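Local atomic coordinates of nicotinate phosphoribosyltransferase (Saccharomyces cerevisiae, PDB entry 1VLP), a protein that catalyses the ATP-dependent first step of NAD biosynthesis from nicotinic acid, transferring the phosphoribosyl group of phosphoribosyl diphosphate to nicotinate to give nicotinate ribonucleotide. Residues A[372-375]-A[379-382]; A[154-157]-A[162-165]; A[192-195]-A[199-202]; A[173-178]-A[366-371]; A[66-71]-A[148-153]. One frame throughout, in Å; residues are numbered along the deposited sequence.

Contact 1 is a surface hairpin, and contact 2, partly buried, joins the end of helix 144-159 to the loop beyond it; Phe373 of the first rests against Trp163 of the second. Arg195 of contact 3 bridges both, packing on Phe156 and Trp163 as well as Phe373. Contact 3 is fully buried and polar, built round a charged arginine, whereas contact 5, equally buried, is nearly all hydrocarbon. Contacts 2 and 5 share helix 144-159, whose Ser152 also touches contact 3. Contact 4, partly buried, ties helix 168-181 to the short phosphate-facing helix 367-370, and the chain runs from that helix directly into the strand of contact 1.

Contact 1 of 5, residues A[372-375]-A[379-382]; sequences DFRK and PQVK
Arg374 and Lys382 face each other as an antiparallel non-hydrogen-bonded pair, their CA atoms 4.4 Å apart, and the end-to-end directions of the two runs are 126° apart. Beside this pair Lys375 N gives a backbone bond to Val381 O at 2.9 Å. Arg374 CG lies beside the backbone N (chi1 -63°) and the chain folds again at chi2, which lays CB, CG and CD against Pro379 O and brings NH1 to that oxygen at 2.9 Å. The bond arrives in the carbonyl plane, on a lone pair, and near the plane of the guanidinium; it joins the backbone bond in holding the turn. Lys375 goes the other way, its CD meeting CG1 of Val381 at 3.9 Å. Lys382 stretches along the first segment until NZ holds two waters: one, 2.8 Å from NZ, reaches Asp372 OD1 and Phe373 O; the other takes the hydrogen of Phe373 N at 2.9 Å. Asp372 turns OD2 to a salt bridge with Lys175. This is a short, weakly bonded beta hairpin at the surface, strand 373-374 with strand 382-383, directly following helix 367-370, with Phe373 turned into the protein.

Contact 2 of 5, residues A[154-157]-A[162-165]; sequences AYFK and DWDY
Phe156, in the last turns of helix 144-159, faces Trp163 of an irregular loop, and even the nearest CA pair, Phe156 with Asp162, is 8.4 Å apart. The helix end, widened into a pi-type turn at 155-157, meets the chain leading on to helix 168-181. The backbones stay apart; the indole of Trp163 bridges them, reaching both the carbonyl and the side chain of Phe156. Trp163 NE1 gives its hydrogen to Phe156 O at 2.9 Å, with an N-H...O angle of 142°; the oxygen lies in the ring plane and receives the bond on a lone pair. Asp160 O takes a second, weak share of the same N-H. Beside that bond the two rings form a T-shaped pair, the edge of Phe156 directed at the indole face with planes 88° apart and the centroid of the five-membered ring 5.5 Å from that of the phenyl. Arg195 makes cation-pi contacts with both Phe156 and Trp163. Within the segments, Tyr155 CD2 lies over the centre of the Phe156 ring, 3.7 Å above it. The six-membered end of the indole is used too: Trp163 CZ3 stands 3.6 Å over one face of the Tyr165 ring, offset toward its rim.

Contact 3 of 5, residues A[192-195]-A[199-202]; sequences RRRR and AQDL
Arg194 reaches across to Gln200 from the loop that leads from strand 186-188 into helix 197-213. Its CB starts toward the helix, and CG fits between the backbone N and the carbonyl carbon (chi1 68°), sending an extended chain past the side chain of Gln200. CD is the first atom to meet the glutamine, lying 3.3 Å from Gln200 OE1 and 4.0 Å from Gln200 CB. NE passes beside CB of Ser149 on helix 144-159, and CZ carries the guanidinium past the amide at a steep tilt, the two planes 69° apart. At the tip NH1 bonds to Gln200 OE1 at 2.9 Å, almost straight in line with the amide C=O (176°) and in the guanidinium plane. The same NH1 makes a salt bridge with Asp23. Beside this polar pair Arg195 CB lies 4.2 Å from Ala199 CB, a small apolar contact where the loop turns into the helix. Gln200 NE2 is held by Thr191 OG1, which fixes the amide with oxygen toward the arginine. The buried guanidinium thus has a neutral carbonyl as well as a carboxylate to answer its charge, and would be expected to polarise that amide, close to Phe189, a probable nicotinate-binding residue.

Contact 4 of 5, residues A[173-178]-A[366-371]; sequences EKKAET and GTNFTN. With PO4 (phosphate ion), chain E.
Lys175 ends its extended side chain at Asn368, within the short helix 367-370. There NZ gives a hydrogen bond to Asn368 OD1 at 3.1 Å, coming from above the amide plane, 59° out of it, and not along a lone pair. The backbone oxygen of the same residue is also close, Asn368 O lying 2.7 Å from NZ. A water takes another of the ammonium's hydrogens at 2.8 Å from NZ and passes on to Phe369 O, so the ammonium group meets the helix both directly and through water. Its charge is answered by the salt bridge to Asp372, one residue beyond this segment. Further back along the lysine the contact is apolar: CB rests 4.0 Å from Phe369 CE1. CG takes the place beside the backbone N (chi1 -66°), and from there the chain runs straight out from helix 168-181.

The next shell is what holds the short helix. Val344 of helix 344-356 packs against Lys175, and Ile207 of helix 197-213 against Phe369, while Asn371 pairs its amide with Arg193 O and Arg195. At the N-terminal end of the helix Gly366 is the N-cap; its CA lies 3.2 Å from phosphate oxygen O1. Thr367 N donates to that oxygen at 3.1 Å with a 156° angle, and Ser341 N holds the ion too. The phosphate is probably from the crystallisation liquor, yet it rests at the helix N-terminus after strand 360-365, where Thr367 is inferred to bind phosphoribosyl diphosphate: a phosphate site of the kind found at the C-terminal ends of the strands in alpha/beta barrels.

Contact 5 of 5, residues A[66-71]-A[148-153]; sequences KEQFSY and LSLISE
Helix 59-71 and helix 144-159 form an antiparallel pair in the N-terminal domain, Leu150 of one set against Gln68 and Phe69 of the other, on the flank of the antiparallel sheet that includes strands 126-134 and 388-395. Over the segments here their axes come within 10.6 Å and run 157° apart in direction. Gln68 and Leu150 are the closest backbone positions, CA to CA 7.5 Å.

Leu150 carries most of the contact from its side. Its CD2 packs along the folded Gln68 side chain, 3.8 Å from Gln68 CB and 3.7 Å from Gln68 OE1, the two side chains crossing at about a right angle. Its other methyl, CD1, lies at the rim of the Phe69 ring, 3.9 Å from CD1 of that ring and in its plane. Trp64 and Leu65, one turn back on helix 59-71, also touch Leu150.

Gln68 bends at chi2 (-70°), which folds its amide back rather than out along the leucine; there OE1 accepts from Val17 N and NE2 donates to Glu15 O. The buried amide is thus satisfied by backbone atoms of the N-terminal segment, while CB, CG and OE1 pack against the leucine methyls. Phe115 and Ile131 pack on Phe69 from the sheet, and Ile151 touches Leu129, Ile131 and Ile388. Ser149 and Ser152 reach Thr191 O and Arg194 O, linking helix 144-159 to the loop that follows strand 186-188. At the far end of the ring Phe69 CZ meets Ile151 CG1 at 4.1 Å, near the ring plane.

Contact 1 of 5, residues A[372-375]-A[379-382]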
# COMPACT_ATOMS: atom_id res chain seq x y z
N ASP A 372 -8.74 -12.50 -6.98
CA ASP A 372 -8.67 -13.30 -8.18
C ASP A 372 -9.81 -14.34 -8.15
O ASP A 372 -9.63 -15.43 -7.62
CB ASP A 372 -7.28 -13.99 -8.28
CG ASP A 372 -7.12 -14.78 -9.59
OD1 ASP A 372 -7.99 -14.65 -10.47
OD2 ASP A 372 -6.14 -15.54 -9.75
N PHE A 373 -10.96 -13.94 -8.68
CA PHE A 373 -12.22 -14.70 -8.63
C PHE A 373 -12.80 -14.83 -10.03
O PHE A 373 -12.62 -13.93 -10.89
CB PHE A 373 -13.23 -14.01 -7.73
CG PHE A 373 -12.92 -14.12 -6.28
CD1 PHE A 373 -11.95 -13.33 -5.70
CD2 PHE A 373 -13.59 -15.04 -5.48
CE1 PHE A 373 -11.67 -13.44 -4.36
CE2 PHE A 373 -13.31 -15.16 -4.14
CZ PHE A 373 -12.35 -14.38 -3.57
N ARG A 374 -13.44 -15.96 -10.28
CA ARG A 374 -14.26 -16.16 -11.48
C ARG A 374 -15.71 -16.01 -11.10
O ARG A 374 -16.08 -16.01 -9.92
CB ARG A 374 -14.09 -17.58 -12.04
CG ARG A 374 -12.73 -17.95 -12.52
CD ARG A 374 -12.26 -17.13 -13.69
NE ARG A 374 -10.90 -17.55 -14.05
CZ ARG A 374 -10.61 -18.67 -14.73
NH1 ARG A 374 -11.57 -19.48 -15.16
NH2 ARG A 374 -9.34 -18.98 -14.99
N LYS A 375 -16.57 -15.82 -12.10
CA LYS A 375 -17.99 -15.74 -11.86
C LYS A 375 -18.48 -17.13 -11.50
O LYS A 375 -17.99 -18.11 -12.04
CB LYS A 375 -18.74 -15.17 -13.08
CG LYS A 375 -18.42 -13.71 -13.34
CD LYS A 375 -19.30 -13.08 -14.41
CE LYS A 375 -19.04 -11.57 -14.48
NZ LYS A 375 -19.60 -10.82 -13.26
N PRO A 379 -18.01 -19.89 -14.83
CA PRO A 379 -16.69 -20.16 -14.24
C PRO A 379 -15.47 -19.83 -15.11
O PRO A 379 -14.38 -19.73 -14.58
CB PRO A 379 -16.75 -21.67 -13.93
CG PRO A 379 -18.20 -22.00 -13.87
CD PRO A 379 -18.86 -21.11 -14.86
N GLN A 380 -15.63 -19.59 -16.41
CA GLN A 380 -14.47 -19.19 -17.22
C GLN A 380 -14.32 -17.69 -17.35
O GLN A 380 -13.34 -17.22 -17.95
CB GLN A 380 -14.54 -19.85 -18.61
CG GLN A 380 -14.60 -21.39 -18.58
CD GLN A 380 -13.50 -22.01 -17.72
OE1 GLN A 380 -13.79 -22.84 -16.84
NE2 GLN A 380 -12.25 -21.60 -17.94
N VAL A 381 -15.28 -16.93 -16.84
CA VAL A 381 -15.25 -15.47 -16.90
C VAL A 381 -14.74 -14.85 -15.57
O VAL A 381 -15.11 -15.26 -14.49
CB VAL A 381 -16.63 -14.92 -17.26
CG1 VAL A 381 -16.67 -13.38 -17.22
CG2 VAL A 381 -17.06 -15.44 -18.68
N LYS A 382 -13.88 -13.87 -15.70
CA LYS A 382 -13.37 -13.10 -14.56
C LYS A 382 -14.50 -12.31 -13.86
O LYS A 382 -15.39 -11.69 -14.51
CB LYS A 382 -12.31 -12.10 -15.04
CG LYS A 382 -11.46 -11.51 -13.95
CD LYS A 382 -10.52 -10.44 -14.48
CE LYS A 382 -9.64 -9.89 -13.38
NZ LYS A 382 -9.18 -10.95 -12.39
O HOH W 1 -9.97 -13.64 -11.95
O HOH W 2 -10.93 -11.28 -9.88

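Contact 2 of 5, residues A[154-157]-A[162-165]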
# COMPACT_ATOMS: atom_id res chain seq x y z
N ALA A 154 -17.93 -4.48 0.89
CA ALA A 154 -19.32 -4.01 0.69
C ALA A 154 -19.82 -4.34 -0.72
O ALA A 154 -20.89 -4.90 -0.90
CB ALA A 154 -19.43 -2.53 0.97
N TYR A 155 -18.99 -4.00 -1.71
CA TYR A 155 -19.36 -4.15 -3.11
C TYR A 155 -19.64 -5.64 -3.39
O TYR A 155 -20.67 -5.99 -3.99
CB TYR A 155 -18.25 -3.59 -4.06
CG TYR A 155 -18.67 -3.66 -5.49
CD1 TYR A 155 -19.52 -2.66 -6.06
CD2 TYR A 155 -18.31 -4.74 -6.28
CE1 TYR A 155 -19.97 -2.74 -7.37
CE2 TYR A 155 -18.78 -4.85 -7.60
CZ TYR A 155 -19.62 -3.84 -8.13
OH TYR A 155 -20.07 -3.95 -9.45
N PHE A 156 -18.75 -6.54 -2.93
CA PHE A 156 -18.89 -7.98 -3.20
C PHE A 156 -19.85 -8.72 -2.29
O PHE A 156 -20.19 -9.83 -2.57
CB PHE A 156 -17.54 -8.65 -3.31
CG PHE A 156 -16.81 -8.20 -4.53
CD1 PHE A 156 -17.25 -8.62 -5.80
CD2 PHE A 156 -15.78 -7.27 -4.46
CE1 PHE A 156 -16.62 -8.17 -6.97
CE2 PHE A 156 -15.15 -6.84 -5.62
CZ PHE A 156 -15.57 -7.29 -6.86
N LYS A 157 -20.25 -8.06 -1.22
CA LYS A 157 -21.28 -8.57 -0.32
C LYS A 157 -22.70 -8.23 -0.77
O LYS A 157 -23.62 -9.04 -0.63
CB LYS A 157 -21.01 -7.99 1.09
CG LYS A 157 -21.64 -8.70 2.25
CD LYS A 157 -21.19 -8.01 3.60
CE LYS A 157 -21.73 -8.77 4.81
NZ LYS A 157 -21.12 -10.14 4.94
N ASP A 162 -22.13 -12.63 -7.62
CA ASP A 162 -21.88 -13.74 -8.55
C ASP A 162 -20.44 -14.27 -8.49
O ASP A 162 -19.63 -14.02 -9.38
CB ASP A 162 -22.21 -13.26 -9.95
CG ASP A 162 -22.21 -14.40 -10.98
OD1 ASP A 162 -22.08 -15.60 -10.60
OD2 ASP A 162 -22.30 -14.05 -12.16
N TRP A 163 -20.14 -14.98 -7.40
CA TRP A 163 -18.80 -15.46 -7.10
C TRP A 163 -18.95 -16.26 -5.83
O TRP A 163 -19.95 -16.15 -5.12
CB TRP A 163 -17.82 -14.30 -6.88
CG TRP A 163 -18.14 -13.38 -5.70
CD1 TRP A 163 -18.96 -12.30 -5.70
CD2 TRP A 163 -17.63 -13.50 -4.36
NE1 TRP A 163 -19.01 -11.74 -4.46
CE2 TRP A 163 -18.22 -12.46 -3.61
CE3 TRP A 163 -16.73 -14.38 -3.72
CZ2 TRP A 163 -17.95 -12.27 -2.26
CZ3 TRP A 163 -16.44 -14.18 -2.40
CH2 TRP A 163 -17.05 -13.13 -1.66
N ASP A 164 -17.94 -17.05 -5.51
CA ASP A 164 -17.90 -17.74 -4.23
C ASP A 164 -16.43 -18.04 -3.86
O ASP A 164 -15.50 -17.58 -4.55
CB ASP A 164 -18.73 -19.03 -4.26
CG ASP A 164 -18.22 -20.06 -5.26
OD1 ASP A 164 -16.99 -20.10 -5.53
OD2 ASP A 164 -19.04 -20.83 -5.80
N TYR A 165 -16.23 -18.76 -2.77
CA TYR A 165 -14.87 -18.97 -2.24
C TYR A 165 -14.22 -20.27 -2.66
O TYR A 165 -13.11 -20.56 -2.25
CB TYR A 165 -14.87 -18.89 -0.71
CG TYR A 165 -15.13 -17.54 -0.13
CD1 TYR A 165 -14.12 -16.61 -0.03
CD2 TYR A 165 -16.38 -17.20 0.37
CE1 TYR A 165 -14.33 -15.36 0.51
CE2 TYR A 165 -16.60 -15.92 0.94
CZ TYR A 165 -15.55 -15.02 1.01
OH TYR A 165 -15.71 -13.78 1.54

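Contact 3 of 5, residues A[192-195]-A[199-202]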
# COMPACT_ATOMS: atom_id res chain seq x y z
N ARG A 192 -5.59 -3.93 0.56
CA ARG A 192 -6.44 -2.82 0.15
C ARG A 192 -7.49 -3.25 -0.86
O ARG A 192 -8.63 -2.77 -0.81
CB ARG A 192 -5.60 -1.72 -0.45
CG ARG A 192 -4.89 -0.94 0.58
CD ARG A 192 -3.98 0.07 -0.09
NE ARG A 192 -2.83 -0.60 -0.67
CZ ARG A 192 -1.92 0.03 -1.38
NH1 ARG A 192 -2.05 1.34 -1.59
NH2 ARG A 192 -0.90 -0.66 -1.90
N ARG A 193 -7.17 -4.21 -1.71
CA ARG A 193 -8.19 -4.62 -2.67
C ARG A 193 -8.72 -6.02 -2.49
O ARG A 193 -9.23 -6.63 -3.43
CB ARG A 193 -7.76 -4.34 -4.08
CG ARG A 193 -8.13 -2.92 -4.50
CD ARG A 193 -7.80 -2.69 -5.96
NE ARG A 193 -7.53 -1.28 -6.22
CZ ARG A 193 -7.14 -0.81 -7.39
NH1 ARG A 193 -6.95 -1.63 -8.42
NH2 ARG A 193 -6.92 0.49 -7.52
N ARG A 194 -8.63 -6.55 -1.27
CA ARG A 194 -9.17 -7.84 -1.01
C ARG A 194 -10.69 -7.85 -1.27
O ARG A 194 -11.42 -6.86 -1.01
CB ARG A 194 -8.89 -8.28 0.42
CG ARG A 194 -9.61 -7.49 1.46
CD ARG A 194 -8.94 -7.71 2.84
NE ARG A 194 -9.70 -7.11 3.91
CZ ARG A 194 -9.25 -6.91 5.15
NH1 ARG A 194 -8.00 -7.23 5.49
NH2 ARG A 194 -10.05 -6.32 6.04
N ARG A 195 -11.16 -8.99 -1.75
CA ARG A 195 -12.59 -9.17 -1.97
C ARG A 195 -13.36 -9.18 -0.63
O ARG A 195 -14.52 -8.66 -0.53
CB ARG A 195 -12.85 -10.43 -2.78
CG ARG A 195 -14.34 -10.57 -3.03
CD ARG A 195 -14.63 -11.42 -4.26
NE ARG A 195 -14.10 -10.77 -5.45
CZ ARG A 195 -14.57 -10.92 -6.69
NH1 ARG A 195 -15.67 -11.60 -6.94
NH2 ARG A 195 -13.95 -10.32 -7.69
N ALA A 199 -11.43 -13.66 2.32
CA ALA A 199 -10.67 -14.00 1.09
C ALA A 199 -9.20 -13.94 1.38
O ALA A 199 -8.42 -14.81 1.01
CB ALA A 199 -11.02 -13.05 -0.10
N GLN A 200 -8.79 -12.86 2.01
CA GLN A 200 -7.38 -12.72 2.35
C GLN A 200 -6.91 -13.81 3.34
O GLN A 200 -5.85 -14.37 3.16
CB GLN A 200 -7.08 -11.30 2.86
CG GLN A 200 -5.57 -11.02 3.13
CD GLN A 200 -5.30 -9.56 3.39
OE1 GLN A 200 -6.13 -8.91 3.96
NE2 GLN A 200 -4.10 -9.05 3.05
N ASP A 201 -7.72 -14.12 4.35
CA ASP A 201 -7.40 -15.21 5.25
C ASP A 201 -7.23 -16.58 4.54
O ASP A 201 -6.30 -17.35 4.84
CB ASP A 201 -8.45 -15.31 6.34
CG ASP A 201 -8.08 -16.37 7.37
OD1 ASP A 201 -7.11 -16.16 8.14
OD2 ASP A 201 -8.74 -17.41 7.37
N LEU A 202 -8.10 -16.85 3.57
CA LEU A 202 -7.99 -18.11 2.82
C LEU A 202 -6.73 -18.15 1.98
O LEU A 202 -6.09 -19.19 1.92
CB LEU A 202 -9.21 -18.34 1.93
CG LEU A 202 -10.48 -18.74 2.65
CD1 LEU A 202 -11.59 -18.68 1.62
CD2 LEU A 202 -10.30 -20.11 3.27

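Contact 4 of 5, residues A[173-178]-A[366-371]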
# COMPACT_ATOMS: atom_id res chain seq x y z
N GLU A 173 -2.24 -21.43 -3.00
CA GLU A 173 -1.21 -22.44 -2.77
C GLU A 173 -0.41 -22.76 -4.03
O GLU A 173 0.84 -22.77 -4.01
CB GLU A 173 -1.84 -23.70 -2.22
CG GLU A 173 -0.81 -24.74 -1.85
CD GLU A 173 -1.41 -26.12 -1.53
OE1 GLU A 173 -2.62 -26.35 -1.71
OE2 GLU A 173 -0.64 -26.99 -1.09
N LYS A 174 -1.11 -22.94 -5.14
CA LYS A 174 -0.47 -23.20 -6.43
C LYS A 174 0.40 -22.06 -6.88
O LYS A 174 1.50 -22.29 -7.38
CB LYS A 174 -1.53 -23.52 -7.51
CG LYS A 174 -0.94 -23.64 -8.89
CD LYS A 174 -1.89 -24.23 -9.89
CE LYS A 174 -1.26 -24.42 -11.28
NZ LYS A 174 -2.41 -24.62 -12.23
N LYS A 175 -0.06 -20.81 -6.69
CA LYS A 175 0.73 -19.63 -7.03
C LYS A 175 2.01 -19.63 -6.20
O LYS A 175 3.10 -19.52 -6.73
CB LYS A 175 -0.04 -18.34 -6.80
CG LYS A 175 -1.22 -18.22 -7.76
CD LYS A 175 -2.00 -16.96 -7.48
CE LYS A 175 -3.22 -16.85 -8.33
NZ LYS A 175 -4.07 -15.66 -7.90
N ALA A 176 1.85 -19.78 -4.89
CA ALA A 176 2.99 -19.78 -3.99
C ALA A 176 4.00 -20.88 -4.37
O ALA A 176 5.20 -20.63 -4.41
CB ALA A 176 2.51 -19.93 -2.59
N GLU A 177 3.52 -22.05 -4.72
CA GLU A 177 4.40 -23.15 -5.05
C GLU A 177 5.18 -22.86 -6.30
O GLU A 177 6.34 -23.19 -6.37
CB GLU A 177 3.61 -24.44 -5.15
CG GLU A 177 3.07 -24.89 -3.78
CD GLU A 177 2.46 -26.26 -3.76
OE1 GLU A 177 2.36 -26.89 -4.84
OE2 GLU A 177 2.13 -26.72 -2.62
N THR A 178 4.55 -22.24 -7.29
CA THR A 178 5.29 -21.85 -8.49
C THR A 178 6.39 -20.85 -8.17
O THR A 178 7.54 -20.95 -8.66
CB THR A 178 4.35 -21.34 -9.57
OG1 THR A 178 3.39 -22.36 -9.87
CG2 THR A 178 5.09 -20.97 -10.86
N GLY A 366 -0.12 -8.20 -4.74
CA GLY A 366 -1.29 -7.70 -4.04
C GLY A 366 -2.59 -8.27 -4.54
O GLY A 366 -2.99 -9.37 -4.19
N THR A 367 -3.28 -7.48 -5.35
CA THR A 367 -4.62 -7.85 -5.85
C THR A 367 -4.72 -9.21 -6.51
O THR A 367 -5.72 -9.89 -6.35
CB THR A 367 -5.16 -6.76 -6.80
OG1 THR A 367 -5.05 -5.51 -6.11
CG2 THR A 367 -6.60 -7.00 -7.15
N ASN A 368 -3.66 -9.66 -7.18
CA ASN A 368 -3.71 -10.98 -7.75
C ASN A 368 -3.90 -12.07 -6.70
O ASN A 368 -4.46 -13.11 -7.01
CB ASN A 368 -2.47 -11.25 -8.59
CG ASN A 368 -2.53 -12.56 -9.28
OD1 ASN A 368 -2.00 -13.55 -8.81
ND2 ASN A 368 -3.19 -12.59 -10.42
N PHE A 369 -3.39 -11.85 -5.48
CA PHE A 369 -3.60 -12.82 -4.41
C PHE A 369 -5.04 -12.76 -3.84
O PHE A 369 -5.70 -13.78 -3.71
CB PHE A 369 -2.58 -12.67 -3.28
CG PHE A 369 -1.40 -13.62 -3.37
CD1 PHE A 369 -1.60 -15.01 -3.54
CD2 PHE A 369 -0.10 -13.15 -3.28
CE1 PHE A 369 -0.50 -15.90 -3.62
CE2 PHE A 369 1.01 -14.04 -3.37
CZ PHE A 369 0.79 -15.41 -3.57
N THR A 370 -5.48 -11.57 -3.47
CA THR A 370 -6.68 -11.41 -2.63
C THR A 370 -7.97 -11.07 -3.40
O THR A 370 -9.04 -10.95 -2.78
CB THR A 370 -6.43 -10.28 -1.60
OG1 THR A 370 -6.15 -9.07 -2.33
CG2 THR A 370 -5.26 -10.70 -0.70
N ASN A 371 -7.87 -10.86 -4.72
CA ASN A 371 -9.03 -10.58 -5.54
C ASN A 371 -8.93 -11.17 -6.95
O ASN A 371 -9.08 -10.48 -7.95
CB ASN A 371 -9.38 -9.06 -5.51
CG ASN A 371 -10.86 -8.80 -5.65
OD1 ASN A 371 -11.57 -9.60 -6.24
ND2 ASN A 371 -11.31 -7.63 -5.20
P PO4 E . -1.49 -4.43 -6.85
O1 PO4 E . -1.68 -4.87 -5.42
O2 PO4 E . -1.92 -5.45 -7.87
O3 PO4 E . -2.35 -3.20 -7.15
O4 PO4 E . -0.06 -4.00 -7.13
O HOH W 3 -4.97 -16.05 -5.24

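Contact 5 of 5, residues A[66-71]-A[148-153]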
# COMPACT_ATOMS: atom_id res chain seq x y z
N LYS A 66 -21.73 2.92 6.10
CA LYS A 66 -21.87 3.97 7.09
C LYS A 66 -21.64 3.38 8.51
O LYS A 66 -20.89 3.94 9.33
CB LYS A 66 -23.27 4.61 6.98
CG LYS A 66 -23.57 5.63 7.96
CD LYS A 66 -24.84 6.41 7.61
CE LYS A 66 -25.30 7.26 8.81
NZ LYS A 66 -24.23 8.15 9.30
N GLU A 67 -22.26 2.23 8.76
CA GLU A 67 -22.08 1.52 10.02
C GLU A 67 -20.62 1.10 10.28
O GLU A 67 -20.05 1.38 11.33
CB GLU A 67 -23.06 0.35 10.10
CG GLU A 67 -23.06 -0.36 11.42
CD GLU A 67 -24.30 -1.22 11.55
OE1 GLU A 67 -24.35 -2.28 10.91
OE2 GLU A 67 -25.25 -0.82 12.26
N GLN A 68 -20.02 0.44 9.30
CA GLN A 68 -18.66 -0.06 9.38
C GLN A 68 -17.62 1.06 9.59
O GLN A 68 -16.69 0.94 10.38
CB GLN A 68 -18.34 -0.94 8.16
CG GLN A 68 -19.12 -2.24 8.11
CD GLN A 68 -18.72 -3.25 9.15
OE1 GLN A 68 -17.56 -3.36 9.49
NE2 GLN A 68 -19.68 -4.01 9.62
N PHE A 69 -17.82 2.19 8.90
CA PHE A 69 -16.94 3.32 9.09
C PHE A 69 -17.04 3.80 10.53
O PHE A 69 -16.02 4.16 11.13
CB PHE A 69 -17.27 4.48 8.15
CG PHE A 69 -17.01 4.22 6.68
CD1 PHE A 69 -16.36 3.07 6.19
CD2 PHE A 69 -17.46 5.14 5.74
CE1 PHE A 69 -16.11 2.90 4.83
CE2 PHE A 69 -17.24 4.96 4.38
CZ PHE A 69 -16.58 3.83 3.93
N SER A 70 -18.26 3.86 11.08
CA SER A 70 -18.39 4.35 12.45
C SER A 70 -17.63 3.47 13.45
O SER A 70 -17.08 3.94 14.44
CB SER A 70 -19.86 4.49 12.84
OG SER A 70 -20.49 3.23 13.08
N TYR A 71 -17.63 2.15 13.20
CA TYR A 71 -16.96 1.20 14.07
C TYR A 71 -15.46 1.43 14.17
O TYR A 71 -14.81 1.07 15.15
CB TYR A 71 -17.18 -0.22 13.56
CG TYR A 71 -18.59 -0.75 13.61
CD1 TYR A 71 -19.60 -0.20 14.47
CD2 TYR A 71 -18.92 -1.85 12.84
CE1 TYR A 71 -20.89 -0.76 14.53
CE2 TYR A 71 -20.21 -2.39 12.89
CZ TYR A 71 -21.17 -1.87 13.73
OH TYR A 71 -22.43 -2.43 13.73
N LEU A 148 -10.67 1.33 2.05
CA LEU A 148 -10.63 0.54 0.81
C LEU A 148 -11.08 -0.90 1.00
O LEU A 148 -11.90 -1.38 0.21
CB LEU A 148 -9.27 0.61 0.18
CG LEU A 148 -8.89 1.97 -0.42
CD1 LEU A 148 -7.39 1.92 -0.78
CD2 LEU A 148 -9.80 2.31 -1.60
N SER A 149 -10.54 -1.54 2.04
CA SER A 149 -10.88 -2.96 2.39
C SER A 149 -12.38 -3.09 2.65
O SER A 149 -13.04 -4.03 2.17
CB SER A 149 -10.11 -3.47 3.60
OG SER A 149 -8.69 -3.46 3.36
N LEU A 150 -12.95 -2.09 3.33
CA LEU A 150 -14.38 -2.11 3.59
C LEU A 150 -15.26 -1.89 2.35
O LEU A 150 -16.31 -2.57 2.18
CB LEU A 150 -14.75 -1.08 4.66
CG LEU A 150 -14.47 -1.53 6.12
CD1 LEU A 150 -14.58 -0.28 7.04
CD2 LEU A 150 -15.33 -2.70 6.59
N ILE A 151 -14.87 -0.93 1.52
CA ILE A 151 -15.63 -0.58 0.31
C ILE A 151 -15.63 -1.79 -0.63
O ILE A 151 -16.71 -2.18 -1.16
CB ILE A 151 -15.05 0.68 -0.36
CG1 ILE A 151 -15.24 1.91 0.54
CG2 ILE A 151 -15.71 0.97 -1.68
CD1 ILE A 151 -14.36 3.04 0.20
N SER A 152 -14.47 -2.41 -0.84
CA SER A 152 -14.40 -3.64 -1.66
C SER A 152 -15.30 -4.73 -1.07
O SER A 152 -16.11 -5.32 -1.79
CB SER A 152 -12.96 -4.13 -1.73
OG SER A 152 -12.77 -5.17 -2.63
N GLU A 153 -15.16 -4.98 0.23
CA GLU A 153 -16.00 -6.00 0.87
C GLU A 153 -17.51 -5.73 0.70
O GLU A 153 -18.25 -6.62 0.36
CB GLU A 153 -15.58 -6.19 2.33
CG GLU A 153 -16.43 -7.24 3.02
CD GLU A 153 -15.72 -8.07 4.07
OE1 GLU A 153 -14.49 -7.95 4.28
OE2 GLU A 153 -16.42 -8.87 4.71